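DNA ligase (Aquifex aeolicus, PDB 3QWU) probably joins nucleic-acid ends at the expense of ATP, and binds adenosine and calcium. Local coordinates at residues 304-309 with 346-351; 242-247 with 287-292; 70-75 with 222-227; 247-252 with 352-357. All coordinates share one frame; numbering follows the deposited sequence.

Interaction 1: residues 304-309 with 346-351; sequences KTFTCK and LEFDKV
Phe-306 and Lys-350 meet on one face of the antiparallel sheet in the C-terminal region, where edge strand 303-310 runs beside central strand 343-352. The backbones are laced by paired N-H to O bonds at Lys-304 with Lys-350, Phe-306 with Phe-348 and Cys-308 with Leu-346; the straightest runs from Phe-306 N to Phe-348 O, 2.7 Å. Lys-350 is worth following outward. From CB, CG turns anti to the carbonyl carbon (chi1 -69°), which starts the extended chain off toward the neighbouring ring, and CG lies 3.9 Å from Phe-306 CE1. CD comes nearer, 3.5 Å from the same CE1. CE sits over the face, off centre toward the rim, 3.6 Å from the centroid of the Phe-306 ring. NZ ends over that face too, 4.2 Å from the Phe-306 centroid in a cation-pi contact, and bonds to the carbonyl O of Pro-139. Phe-306 in turn lays its CB over a face of Phe-348, 3.9 Å from that centroid; the two ring planes are nearly parallel but slid apart. On the face carrying Thr-305, Thr-307, Glu-347 and Asp-349 the contact is polar. There Thr-305 and Asp-349 lie side by side; while Arg-335 pairs with OD2, Thr-305 OG1 donates to the syn side of Asp-349 OD1 at 2.5 Å, 31° out of the carboxylate plane.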
loop_
_atom_site.group_PDB
_atom_site.type_symbol
_atom_site.label_atom_id
_atom_site.label_comp_id
_atom_site.label_asym_id
_atom_site.label_seq_id
_atom_site.Cartn_x
_atom_site.Cartn_y
_atom_site.Cartn_z
ATOM N N LYS A 304 20.566 1.460 3.685
ATOM C CA LYS A 304 21.141 1.923 2.399
ATOM C C LYS A 304 22.387 2.736 2.674
ATOM O O LYS A 304 22.375 3.541 3.570
ATOM C CB LYS A 304 20.167 2.820 1.636
ATOM C CG LYS A 304 18.894 2.155 1.166
ATOM C CD LYS A 304 18.298 2.890 -0.058
ATOM C CE LYS A 304 16.787 2.824 -0.140
ATOM N NZ LYS A 304 16.378 3.338 -1.414
ATOM N N THR A 305 23.453 2.541 1.918
ATOM C CA THR A 305 24.669 3.333 2.125
ATOM C C THR A 305 24.692 4.449 1.094
ATOM O O THR A 305 24.366 4.223 -0.046
ATOM C CB THR A 305 25.993 2.451 2.065
ATOM O OG1 THR A 305 26.054 1.569 3.214
ATOM C CG2 THR A 305 27.272 3.322 2.062
ATOM N N PHE A 306 25.071 5.649 1.517
ATOM C CA PHE A 306 25.215 6.834 0.644
ATOM C C PHE A 306 26.616 7.348 0.691
ATOM O O PHE A 306 27.244 7.240 1.748
ATOM C CB PHE A 306 24.288 7.937 1.118
ATOM C CG PHE A 306 22.872 7.601 0.915
ATOM C CD1 PHE A 306 22.227 6.750 1.779
ATOM C CD2 PHE A 306 22.189 8.079 -0.159
ATOM C CE1 PHE A 306 20.911 6.407 1.568
ATOM C CE2 PHE A 306 20.870 7.758 -0.347
ATOM C CZ PHE A 306 20.241 6.914 0.494
ATOM N N THR A 307 27.126 7.879 -0.422
ATOM C CA THR A 307 28.478 8.442 -0.424
ATOM C C THR A 307 28.544 9.762 -1.171
ATOM O O THR A 307 27.990 9.901 -2.230
ATOM C CB THR A 307 29.546 7.447 -0.985
ATOM O OG1 THR A 307 30.861 8.046 -0.914
ATOM C CG2 THR A 307 29.270 7.069 -2.431
ATOM N N CYS A 308 29.194 10.760 -0.614
ATOM C CA CYS A 308 29.237 12.075 -1.270
ATOM C C CYS A 308 30.425 12.890 -0.772
ATOM O O CYS A 308 31.063 12.520 0.207
ATOM C CB CYS A 308 27.911 12.798 -1.079
ATOM S SG CYS A 308 27.461 13.033 0.668
ATOM N N LYS A 309 30.744 13.964 -1.497
ATOM C CA LYS A 309 32.003 14.764 -1.342
ATOM C C LYS A 309 31.752 16.214 -0.946
ATOM O O LYS A 309 30.880 16.849 -1.521
ATOM C CB LYS A 309 32.657 14.875 -2.698
ATOM C CG LYS A 309 33.854 14.108 -2.916
ATOM C CD LYS A 309 34.125 14.070 -4.438
ATOM C CE LYS A 309 34.995 15.233 -4.901
ATOM N NZ LYS A 309 35.297 15.241 -6.364
ATOM N N LEU A 346 32.300 11.792 2.455
ATOM C CA LEU A 346 31.341 11.290 3.448
ATOM C C LEU A 346 30.663 10.018 2.958
ATOM O O LEU A 346 30.206 9.941 1.810
ATOM C CB LEU A 346 30.273 12.308 3.771
ATOM C CG LEU A 346 29.228 11.874 4.804
ATOM C CD1 LEU A 346 29.842 11.680 6.199
ATOM C CD2 LEU A 346 28.152 12.922 4.828
ATOM N N GLU A 347 30.608 9.023 3.836
ATOM C CA GLU A 347 29.824 7.816 3.587
ATOM C C GLU A 347 28.937 7.630 4.776
ATOM O O GLU A 347 29.402 7.736 5.894
ATOM C CB GLU A 347 30.707 6.559 3.470
ATOM C CG GLU A 347 31.640 6.494 2.279
ATOM C CD GLU A 347 32.286 5.119 2.121
ATOM O OE1 GLU A 347 31.775 4.116 2.670
ATOM O OE2 GLU A 347 33.320 5.046 1.419
ATOM N N PHE A 348 27.669 7.316 4.560
ATOM C CA PHE A 348 26.788 7.107 5.697
ATOM C C PHE A 348 25.650 6.159 5.380
ATOM O O PHE A 348 25.312 5.929 4.215
ATOM C CB PHE A 348 26.269 8.452 6.249
ATOM C CG PHE A 348 25.282 9.139 5.360
ATOM C CD1 PHE A 348 25.704 10.035 4.387
ATOM C CD2 PHE A 348 23.902 8.922 5.517
ATOM C CE1 PHE A 348 24.770 10.686 3.551
ATOM C CE2 PHE A 348 22.973 9.570 4.693
ATOM C CZ PHE A 348 23.397 10.430 3.703
ATOM N N ASP A 349 25.070 5.623 6.453
ATOM C CA ASP A 349 24.003 4.680 6.359
ATOM C C ASP A 349 22.656 5.287 6.781
ATOM O O ASP A 349 22.589 6.030 7.769
ATOM C CB ASP A 349 24.357 3.479 7.234
ATOM C CG ASP A 349 25.526 2.644 6.661
ATOM O OD1 ASP A 349 25.880 2.785 5.448
ATOM O OD2 ASP A 349 26.068 1.796 7.420
ATOM N N LYS A 350 21.603 5.021 6.003
ATOM C CA LYS A 350 20.236 5.152 6.498
ATOM C C LYS A 350 19.815 3.715 6.883
ATOM O O LYS A 350 19.725 2.832 6.022
ATOM C CB LYS A 350 19.271 5.778 5.452
ATOM C CG LYS A 350 19.527 7.280 5.130
ATOM C CD LYS A 350 18.744 7.832 3.884
ATOM C CE LYS A 350 19.556 9.006 3.210
ATOM N NZ LYS A 350 18.775 9.951 2.365
ATOM N N VAL A 351 19.653 3.483 8.181
ATOM C CA VAL A 351 19.232 2.203 8.746
ATOM C C VAL A 351 17.727 2.280 8.947
ATOM O O VAL A 351 17.268 3.146 9.698
ATOM C CB VAL A 351 19.901 1.942 10.164
ATOM C CG1 VAL A 351 19.375 0.651 10.816
ATOM C CG2 VAL A 351 21.468 1.936 10.082
#

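Interaction 2: residues 242-247 with 287-292; sequences TNAKNM and DGLFQA
The loop leaving helix 233-242 is laid against helix 276-299 in the C-terminal region, and the closest point is Ala-244 on Gly-288. The methyl CB of Ala-244 rests on the helix backbone itself, 3.3 Å from Gly-288 C. A beta carbon at Gly-288 would collide with that methyl, so the missing side chain is what lets the loop come this near. One turn of the loop, held by Met-247 N bonding to Ala-244 O, brings Ala-244 and Met-247 together onto Leu-289. The two branches of Leu-289 divide the work: CD1 lies 3.7 Å from Ala-244 O and 4.0 Å from Ala-244 CB, while CD2 touches Met-247 SD at 3.7 Å. Met-247 is extended beyond CG and passes the leucine at about a right angle. An alanine at Leu-289 would remove both branches and probably leave a gap beside Met-247 SD, setting the thioether free to turn. Farther along the helix, Lys-245 runs its extended chain alongside Ala-292, with CG 3.7 Å from Ala-292 CB, and carries NZ on to the carbonyl O of Tyr-303. Thr-256 and Ile-259 of the second subunit pack on Met-247 and Leu-289. The arrangement is thus a post-helical loop packed on the glycine face of helix 276-299, in the Lig_C-type C-terminal region and beside the dimer interface.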
loop_
_atom_site.group_PDB
_atom_site.type_symbol
_atom_site.label_atom_id
_atom_site.label_comp_id
_atom_site.label_asym_id
_atom_site.label_seq_id
_atom_site.Cartn_x
_atom_site.Cartn_y
_atom_site.Cartn_z
ATOM N N THR A 242 13.703 -0.109 -5.822
ATOM C CA THR A 242 14.646 0.556 -4.948
ATOM C C THR A 242 13.969 1.041 -3.704
ATOM O O THR A 242 14.634 1.439 -2.808
ATOM C CB THR A 242 15.322 1.756 -5.615
ATOM O OG1 THR A 242 14.305 2.641 -5.994
ATOM C CG2 THR A 242 16.111 1.325 -6.886
ATOM N N ASN A 243 12.647 1.015 -3.635
ATOM C CA ASN A 243 11.953 1.407 -2.407
ATOM C C ASN A 243 11.547 0.253 -1.494
ATOM O O ASN A 243 10.759 0.442 -0.563
ATOM C CB ASN A 243 10.721 2.209 -2.764
ATOM C CG ASN A 243 10.987 3.655 -2.674
ATOM O OD1 ASN A 243 10.664 4.290 -1.640
ATOM N ND2 ASN A 243 11.666 4.212 -3.709
ATOM N N ALA A 244 12.037 -0.948 -1.786
ATOM C CA ALA A 244 11.703 -2.117 -0.965
ATOM C C ALA A 244 12.026 -1.885 0.522
ATOM O O ALA A 244 11.207 -2.159 1.359
ATOM C CB ALA A 244 12.435 -3.352 -1.463
ATOM N N LYS A 245 13.236 -1.413 0.831
ATOM C CA LYS A 245 13.702 -1.289 2.221
ATOM C C LYS A 245 12.870 -0.269 2.994
ATOM O O LYS A 245 12.838 -0.244 4.232
ATOM C CB LYS A 245 15.182 -0.929 2.241
ATOM C CG LYS A 245 16.043 -2.101 1.791
ATOM C CD LYS A 245 17.489 -1.736 1.554
ATOM C CE LYS A 245 18.388 -2.936 1.251
ATOM N NZ LYS A 245 19.816 -2.517 1.232
ATOM N N ASN A 246 12.102 0.471 2.205
ATOM C CA ASN A 246 11.418 1.682 2.574
ATOM C C ASN A 246 9.969 1.433 2.747
ATOM O O ASN A 246 9.224 2.364 2.961
ATOM C CB ASN A 246 11.562 2.649 1.375
ATOM C CG ASN A 246 11.872 4.025 1.788
ATOM O OD1 ASN A 246 12.717 4.676 1.145
ATOM N ND2 ASN A 246 11.241 4.493 2.893
ATOM N N MET A 247 9.556 0.173 2.622
ATOM C CA MET A 247 8.126 -0.176 2.498
ATOM C C MET A 247 7.240 0.108 3.691
ATOM O O MET A 247 6.036 0.085 3.530
ATOM C CB MET A 247 7.930 -1.648 2.141
ATOM C CG MET A 247 7.645 -1.873 0.709
ATOM S SD MET A 247 7.401 -3.619 0.360
ATOM C CE MET A 247 7.939 -3.574 -1.379
ATOM N N ASP A 287 12.453 -9.022 -5.800
ATOM C CA ASP A 287 13.914 -8.937 -5.637
ATOM C C ASP A 287 14.404 -7.820 -4.734
ATOM O O ASP A 287 15.418 -7.987 -4.069
ATOM C CB ASP A 287 14.615 -8.854 -6.959
ATOM C CG ASP A 287 14.468 -10.086 -7.736
ATOM O OD1 ASP A 287 14.284 -11.176 -7.120
ATOM O OD2 ASP A 287 14.496 -9.965 -8.966
ATOM N N GLY A 288 13.689 -6.714 -4.639
ATOM C CA GLY A 288 14.091 -5.671 -3.687
ATOM C C GLY A 288 13.984 -6.133 -2.251
ATOM O O GLY A 288 14.825 -5.866 -1.445
ATOM N N LEU A 289 12.939 -6.870 -1.962
ATOM C CA LEU A 289 12.689 -7.379 -0.625
ATOM C C LEU A 289 13.637 -8.533 -0.331
ATOM O O LEU A 289 14.148 -8.614 0.758
ATOM C CB LEU A 289 11.194 -7.793 -0.481
ATOM C CG LEU A 289 10.267 -7.151 0.556
ATOM C CD1 LEU A 289 10.755 -5.811 1.179
ATOM C CD2 LEU A 289 8.868 -6.998 0.026
ATOM N N PHE A 290 13.892 -9.403 -1.312
ATOM C CA PHE A 290 14.842 -10.526 -1.135
ATOM C C PHE A 290 16.207 -10.006 -0.779
ATOM O O PHE A 290 16.865 -10.535 0.088
ATOM C CB PHE A 290 14.989 -11.366 -2.417
ATOM C CG PHE A 290 15.180 -12.784 -2.164
ATOM C CD1 PHE A 290 14.081 -13.606 -1.953
ATOM C CD2 PHE A 290 16.443 -13.331 -2.109
ATOM C CE1 PHE A 290 14.229 -14.981 -1.653
ATOM C CE2 PHE A 290 16.633 -14.719 -1.836
ATOM C CZ PHE A 290 15.518 -15.537 -1.607
ATOM N N GLN A 291 16.646 -8.956 -1.465
ATOM C CA GLN A 291 17.901 -8.322 -1.115
ATOM C C GLN A 291 17.911 -7.702 0.246
ATOM O O GLN A 291 18.964 -7.629 0.857
ATOM C CB GLN A 291 18.211 -7.193 -2.077
ATOM C CG GLN A 291 18.669 -7.619 -3.432
ATOM C CD GLN A 291 18.641 -6.444 -4.403
ATOM O OE1 GLN A 291 18.439 -6.638 -5.589
ATOM N NE2 GLN A 291 18.846 -5.226 -3.892
ATOM N N ALA A 292 16.795 -7.144 0.698
ATOM C CA ALA A 292 16.781 -6.611 2.044
ATOM C C ALA A 292 16.856 -7.763 3.091
ATOM O O ALA A 292 17.487 -7.581 4.137
ATOM C CB ALA A 292 15.592 -5.719 2.288
#

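Interaction 3: residues 70-75 with 222-227; sequences QFEAPF and SERNKR
Lys-226 reaches across to Gln-70 with a hydrogen bond from NZ to the backbone O. The modelled 2.4 Å between Lys-226 NZ and Gln-70 O is too short to be taken literally, and the exact place of the ammonium is doubtful. Gln-70 closes helix 63-70, and the lysine's charge would probably suit the partial negative charge at that C-terminal end. The ionic contact lies alongside: Glu-72 OE1 sits over the centre of the Arg-224 guanidinium, 3.5 Å from NH1, with carboxylate and guanidinium planes stacked 15° apart. No N-H points at the oxygen, so charge alone draws the pair together. Glu-220 is the stronger partner of Arg-224, taking its NE, and also accepts from Glu-72 N. The ring edge of Phe-71 meets the Lys-226 carbonyl, CE1 to Lys-226 O 3.3 Å; the apolar part is Lys-226 CG, 4.0 Å from Phe-71 CE1. Within 222-227, Ser-222 OG accepts from Asn-225 N at 3.0 Å in an ST motif. With a methionine in place of Lys-226, the Gln-70 carbonyl would probably lose its charged mate, leaving the helix end without that tie. In the adenosine-binding domain this surface junction joins the link from helix 63-70 to strand 75-80 with that between strands 215-220 and 227-231, and its chemistry implies a hold resting largely on electrostatics, with Phe-71 as its one buried member.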
loop_
_atom_site.group_PDB
_atom_site.type_symbol
_atom_site.label_atom_id
_atom_site.label_comp_id
_atom_site.label_asym_id
_atom_site.label_seq_id
_atom_site.Cartn_x
_atom_site.Cartn_y
_atom_site.Cartn_z
ATOM N N GLN A 70 -4.988 17.844 -21.697
ATOM C CA GLN A 70 -4.454 18.843 -20.787
ATOM C C GLN A 70 -3.992 20.147 -21.437
ATOM O O GLN A 70 -3.904 21.150 -20.747
ATOM C CB GLN A 70 -3.307 18.266 -19.979
ATOM C CG GLN A 70 -3.739 17.175 -19.028
ATOM C CD GLN A 70 -4.804 17.611 -18.030
ATOM O OE1 GLN A 70 -5.799 16.900 -17.815
ATOM N NE2 GLN A 70 -4.583 18.769 -17.399
ATOM N N PHE A 71 -3.717 20.125 -22.742
ATOM C CA PHE A 71 -3.040 21.228 -23.426
ATOM C C PHE A 71 -3.861 21.788 -24.571
ATOM O O PHE A 71 -4.424 21.026 -25.347
ATOM C CB PHE A 71 -1.637 20.824 -23.919
ATOM C CG PHE A 71 -0.690 20.454 -22.792
ATOM C CD1 PHE A 71 -0.280 21.401 -21.869
ATOM C CD2 PHE A 71 -0.235 19.173 -22.646
ATOM C CE1 PHE A 71 0.578 21.058 -20.808
ATOM C CE2 PHE A 71 0.594 18.820 -21.565
ATOM C CZ PHE A 71 0.994 19.767 -20.649
ATOM N N GLU A 72 -3.902 23.126 -24.630
ATOM C CA GLU A 72 -4.658 23.896 -25.605
ATOM C C GLU A 72 -3.755 24.593 -26.612
ATOM O O GLU A 72 -4.259 25.204 -27.559
ATOM C CB GLU A 72 -5.392 25.075 -24.937
ATOM C CG GLU A 72 -6.360 24.751 -23.828
ATOM C CD GLU A 72 -6.769 26.032 -23.095
ATOM O OE1 GLU A 72 -5.856 26.877 -22.814
ATOM O OE2 GLU A 72 -7.992 26.186 -22.837
ATOM N N ALA A 73 -2.461 24.592 -26.349
ATOM C CA ALA A 73 -1.469 25.233 -27.188
ATOM C C ALA A 73 -0.322 24.249 -27.401
ATOM O O ALA A 73 -0.309 23.175 -26.826
ATOM C CB ALA A 73 -0.971 26.523 -26.514
ATOM N N PRO A 74 0.632 24.591 -28.254
ATOM C CA PRO A 74 1.824 23.787 -28.363
ATOM C C PRO A 74 2.578 23.711 -27.058
ATOM O O PRO A 74 2.396 24.564 -26.156
ATOM C CB PRO A 74 2.679 24.563 -29.359
ATOM C CG PRO A 74 1.728 25.392 -30.138
ATOM C CD PRO A 74 0.640 25.736 -29.190
ATOM N N PHE A 75 3.435 22.701 -26.949
ATOM C CA PHE A 75 4.143 22.496 -25.727
ATOM C C PHE A 75 5.539 21.973 -25.968
ATOM O O PHE A 75 5.802 21.165 -26.873
ATOM C CB PHE A 75 3.359 21.562 -24.769
ATOM C CG PHE A 75 2.914 20.317 -25.409
ATOM C CD1 PHE A 75 3.729 19.201 -25.407
ATOM C CD2 PHE A 75 1.699 20.266 -26.080
ATOM C CE1 PHE A 75 3.331 18.044 -26.032
ATOM C CE2 PHE A 75 1.317 19.141 -26.726
ATOM C CZ PHE A 75 2.132 17.997 -26.694
ATOM N N SER A 222 2.717 29.088 -23.184
ATOM C CA SER A 222 1.618 29.970 -23.022
ATOM C C SER A 222 1.707 30.738 -21.741
ATOM O O SER A 222 2.594 30.499 -20.967
ATOM C CB SER A 222 0.348 29.148 -23.012
ATOM O OG SER A 222 0.317 28.379 -21.828
ATOM N N GLU A 223 0.767 31.669 -21.547
ATOM C CA GLU A 223 0.704 32.435 -20.298
ATOM C C GLU A 223 0.417 31.563 -19.069
ATOM O O GLU A 223 1.100 31.654 -18.076
ATOM C CB GLU A 223 -0.305 33.597 -20.379
ATOM C CG GLU A 223 0.318 34.941 -20.772
ATOM C CD GLU A 223 1.420 35.411 -19.825
ATOM O OE1 GLU A 223 1.276 35.224 -18.589
ATOM O OE2 GLU A 223 2.428 35.981 -20.321
ATOM N N ARG A 224 -0.576 30.724 -19.116
ATOM C CA ARG A 224 -0.833 29.915 -17.944
ATOM C C ARG A 224 0.284 28.857 -17.765
ATOM O O ARG A 224 0.556 28.410 -16.660
ATOM C CB ARG A 224 -2.234 29.311 -18.001
ATOM C CG ARG A 224 -2.416 28.281 -19.087
ATOM C CD ARG A 224 -3.631 27.449 -18.832
ATOM N NE ARG A 224 -3.627 26.291 -19.709
ATOM C CZ ARG A 224 -4.646 25.454 -19.858
ATOM N NH1 ARG A 224 -4.516 24.407 -20.681
ATOM N NH2 ARG A 224 -5.783 25.647 -19.187
ATOM N N ASN A 225 0.972 28.521 -18.855
ATOM C CA ASN A 225 2.188 27.704 -18.802
ATOM C C ASN A 225 1.996 26.373 -18.041
ATOM O O ASN A 225 2.788 26.007 -17.181
ATOM C CB ASN A 225 3.312 28.544 -18.178
ATOM C CG ASN A 225 4.682 27.875 -18.249
ATOM O OD1 ASN A 225 5.507 28.119 -17.397
ATOM N ND2 ASN A 225 4.919 27.055 -19.252
ATOM N N LYS A 226 0.927 25.670 -18.373
ATOM C CA LYS A 226 0.542 24.502 -17.650
ATOM C C LYS A 226 1.598 23.427 -17.916
ATOM O O LYS A 226 2.173 23.329 -19.032
ATOM C CB LYS A 226 -0.876 24.081 -18.052
ATOM C CG LYS A 226 -1.342 22.649 -17.682
ATOM C CD LYS A 226 -2.752 22.667 -17.001
ATOM C CE LYS A 226 -3.620 21.489 -17.328
ATOM N NZ LYS A 226 -4.565 21.700 -18.454
ATOM N N ARG A 227 1.879 22.672 -16.854
ATOM C CA ARG A 227 2.836 21.578 -16.889
ATOM C C ARG A 227 2.199 20.235 -16.596
ATOM O O ARG A 227 1.173 20.150 -15.900
ATOM C CB ARG A 227 3.904 21.813 -15.831
ATOM C CG ARG A 227 4.887 22.852 -16.201
ATOM C CD ARG A 227 4.809 24.106 -15.335
ATOM N NE ARG A 227 5.662 25.060 -16.017
ATOM C CZ ARG A 227 6.996 25.052 -15.965
ATOM N NH1 ARG A 227 7.660 24.205 -15.161
ATOM N NH2 ARG A 227 7.672 25.929 -16.695
#

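Interaction 4: residues 247-252 with 352-357; sequences MLQLPP and FLNMTG
Leu-248 pushes one methyl against the start of helix 353-363, while Met-355 bends back to meet Met-247. In Leu-248, CD1 continues the line of the chain, anti to CA (chi2 -180°), and this extension carries it to the helix: CD1 lies 3.5 Å from Asn-354 CB, though it is modelled too near the helix backbone for its exact place to be trusted. Met-355 is shaped quite differently. Its CG stands anti to the backbone N (chi1 -172°), but the chain then folds at chi2 and again at chi3, which swings the terminal methyl back toward the loop; CE ends 3.9 Å from Met-247 CB and 4.1 Å from Met-247 N. Leu-289 of helix 276-299 packs on Met-355 as well. The contact belongs to the place where strand 343-352 turns into helix 353-363, with Phe-352 at the N-cap position. Phe-352 O takes two bonds from Thr-356, N at 2.8 Å and OG1 at 2.7 Å, the hydroxyl approaching from above the carbonyl plane, and Thr-356 OG1 also pairs with Val-302 N. Met-355 N, in that first turn, gives its hydrogen to a water 3.2 Å away. The same water donates to Gln-249 OE1 at 3.3 Å, bridging loop and helix, and it lies in the plane of the Phe-352 ring, at its edge. Gln-249 kinks at chi2, which directs its amide to the water and leaves His-329 and Ile-330 as further neighbours of the side chain.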
loop_
_atom_site.group_PDB
_atom_site.type_symbol
_atom_site.label_atom_id
_atom_site.label_comp_id
_atom_site.label_asym_id
_atom_site.label_seq_id
_atom_site.Cartn_x
_atom_site.Cartn_y
_atom_site.Cartn_z
ATOM N N MET A 247 9.556 0.173 2.622
ATOM C CA MET A 247 8.126 -0.176 2.498
ATOM C C MET A 247 7.240 0.108 3.691
ATOM O O MET A 247 6.036 0.085 3.530
ATOM C CB MET A 247 7.930 -1.648 2.141
ATOM C CG MET A 247 7.645 -1.873 0.709
ATOM S SD MET A 247 7.401 -3.619 0.360
ATOM C CE MET A 247 7.939 -3.574 -1.379
ATOM N N LEU A 248 7.792 0.301 4.881
ATOM C CA LEU A 248 6.926 0.502 6.037
ATOM C C LEU A 248 6.522 1.980 6.082
ATOM O O LEU A 248 5.460 2.324 6.578
ATOM C CB LEU A 248 7.595 0.003 7.328
ATOM C CG LEU A 248 7.957 -1.505 7.365
ATOM C CD1 LEU A 248 8.611 -1.894 8.682
ATOM C CD2 LEU A 248 6.741 -2.397 7.110
ATOM N N GLN A 249 7.332 2.821 5.449
ATOM C CA GLN A 249 7.058 4.250 5.319
ATOM C C GLN A 249 6.269 4.587 4.025
ATOM O O GLN A 249 6.620 5.544 3.343
ATOM C CB GLN A 249 8.400 5.049 5.307
ATOM C CG GLN A 249 9.619 4.417 6.038
ATOM C CD GLN A 249 9.464 4.289 7.574
ATOM O OE1 GLN A 249 9.377 3.177 8.111
ATOM N NE2 GLN A 249 9.469 5.424 8.278
ATOM N N LEU A 250 5.222 3.827 3.685
ATOM C CA LEU A 250 4.522 3.987 2.395
ATOM C C LEU A 250 3.252 4.803 2.448
ATOM O O LEU A 250 2.315 4.425 3.139
ATOM C CB LEU A 250 4.092 2.634 1.829
ATOM C CG LEU A 250 5.086 1.706 1.133
ATOM C CD1 LEU A 250 4.338 0.417 0.722
ATOM C CD2 LEU A 250 5.806 2.356 -0.052
ATOM N N PRO A 251 3.149 5.851 1.621
ATOM C CA PRO A 251 1.932 6.643 1.685
ATOM C C PRO A 251 0.678 5.839 1.293
ATOM O O PRO A 251 0.807 4.731 0.722
ATOM C CB PRO A 251 2.195 7.755 0.665
ATOM C CG PRO A 251 3.005 7.093 -0.383
ATOM C CD PRO A 251 3.919 6.147 0.396
ATOM N N PRO A 252 -0.527 6.402 1.575
ATOM C CA PRO A 252 -1.815 5.726 1.317
ATOM C C PRO A 252 -2.186 5.487 -0.142
ATOM O O PRO A 252 -3.349 5.257 -0.418
ATOM C CB PRO A 252 -2.855 6.659 1.967
ATOM C CG PRO A 252 -2.060 7.510 2.953
ATOM C CD PRO A 252 -0.718 7.671 2.319
ATOM N N PHE A 352 16.976 1.393 8.294
ATOM C CA PHE A 352 15.518 1.297 8.448
ATOM C C PHE A 352 15.152 0.386 9.628
ATOM O O PHE A 352 15.105 -0.846 9.488
ATOM C CB PHE A 352 14.913 0.742 7.145
ATOM C CG PHE A 352 15.168 1.631 5.949
ATOM C CD1 PHE A 352 14.268 2.629 5.602
ATOM C CD2 PHE A 352 16.357 1.524 5.231
ATOM C CE1 PHE A 352 14.535 3.475 4.529
ATOM C CE2 PHE A 352 16.631 2.369 4.165
ATOM C CZ PHE A 352 15.722 3.320 3.796
ATOM N N LEU A 353 14.870 1.000 10.779
ATOM C CA LEU A 353 14.726 0.287 12.047
ATOM C C LEU A 353 13.492 -0.581 12.086
ATOM O O LEU A 353 13.496 -1.642 12.718
ATOM C CB LEU A 353 14.620 1.267 13.240
ATOM C CG LEU A 353 15.814 1.901 13.970
ATOM C CD1 LEU A 353 17.182 1.792 13.274
ATOM C CD2 LEU A 353 15.450 3.366 14.216
ATOM N N ASN A 354 12.427 -0.103 11.455
ATOM C CA ASN A 354 11.175 -0.839 11.455
ATOM C C ASN A 354 11.219 -2.024 10.517
ATOM O O ASN A 354 10.804 -3.099 10.879
ATOM C CB ASN A 354 9.971 0.088 11.231
ATOM C CG ASN A 354 9.705 1.007 12.483
ATOM O OD1 ASN A 354 9.142 2.111 12.377
ATOM N ND2 ASN A 354 10.169 0.555 13.648
ATOM N N MET A 355 11.800 -1.865 9.352
ATOM C CA MET A 355 12.003 -2.998 8.478
ATOM C C MET A 355 12.938 -3.967 9.140
ATOM O O MET A 355 12.697 -5.188 9.083
ATOM C CB MET A 355 12.599 -2.582 7.132
ATOM C CG MET A 355 12.656 -3.695 6.132
ATOM S SD MET A 355 11.002 -4.413 5.836
ATOM C CE MET A 355 10.522 -3.415 4.419
ATOM N N THR A 356 13.994 -3.423 9.755
ATOM C CA THR A 356 14.990 -4.205 10.469
ATOM C C THR A 356 14.334 -5.058 11.542
ATOM O O THR A 356 14.501 -6.297 11.527
ATOM C CB THR A 356 16.141 -3.314 11.035
ATOM O OG1 THR A 356 16.924 -2.812 9.934
ATOM C CG2 THR A 356 17.079 -4.142 12.010
ATOM N N GLY A 357 13.568 -4.428 12.438
ATOM C CA GLY A 357 12.811 -5.170 13.493
ATOM C C GLY A 357 11.750 -6.139 12.934
ATOM O O GLY A 357 11.538 -7.220 13.445
HETATM O O HOH W 1 11.942 1.181 8.425
#

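How the interactions relate
Interactions 1, 2 and 4 all lie in the C-terminal region, while interaction 3 sits on the far side of the chain's centre, some 40 Å from interaction 1 between centres. Interaction 2 is the most buried and purely apolar across its segments; interaction 4 shares Met-247 with it and adds a bridging water where it is partly exposed. Interaction 1 relies instead on backbone pairing between strands, and touches interaction 2 where Lys-304 NZ approaches Thr-242 O. Strand 343-352 runs straight on into the helix of interaction 4. Interaction 3, at the surface of the adenosine-binding domain, depends chiefly on charged side chains. Interactions 2, 3 and 4 each also meet the second subunit.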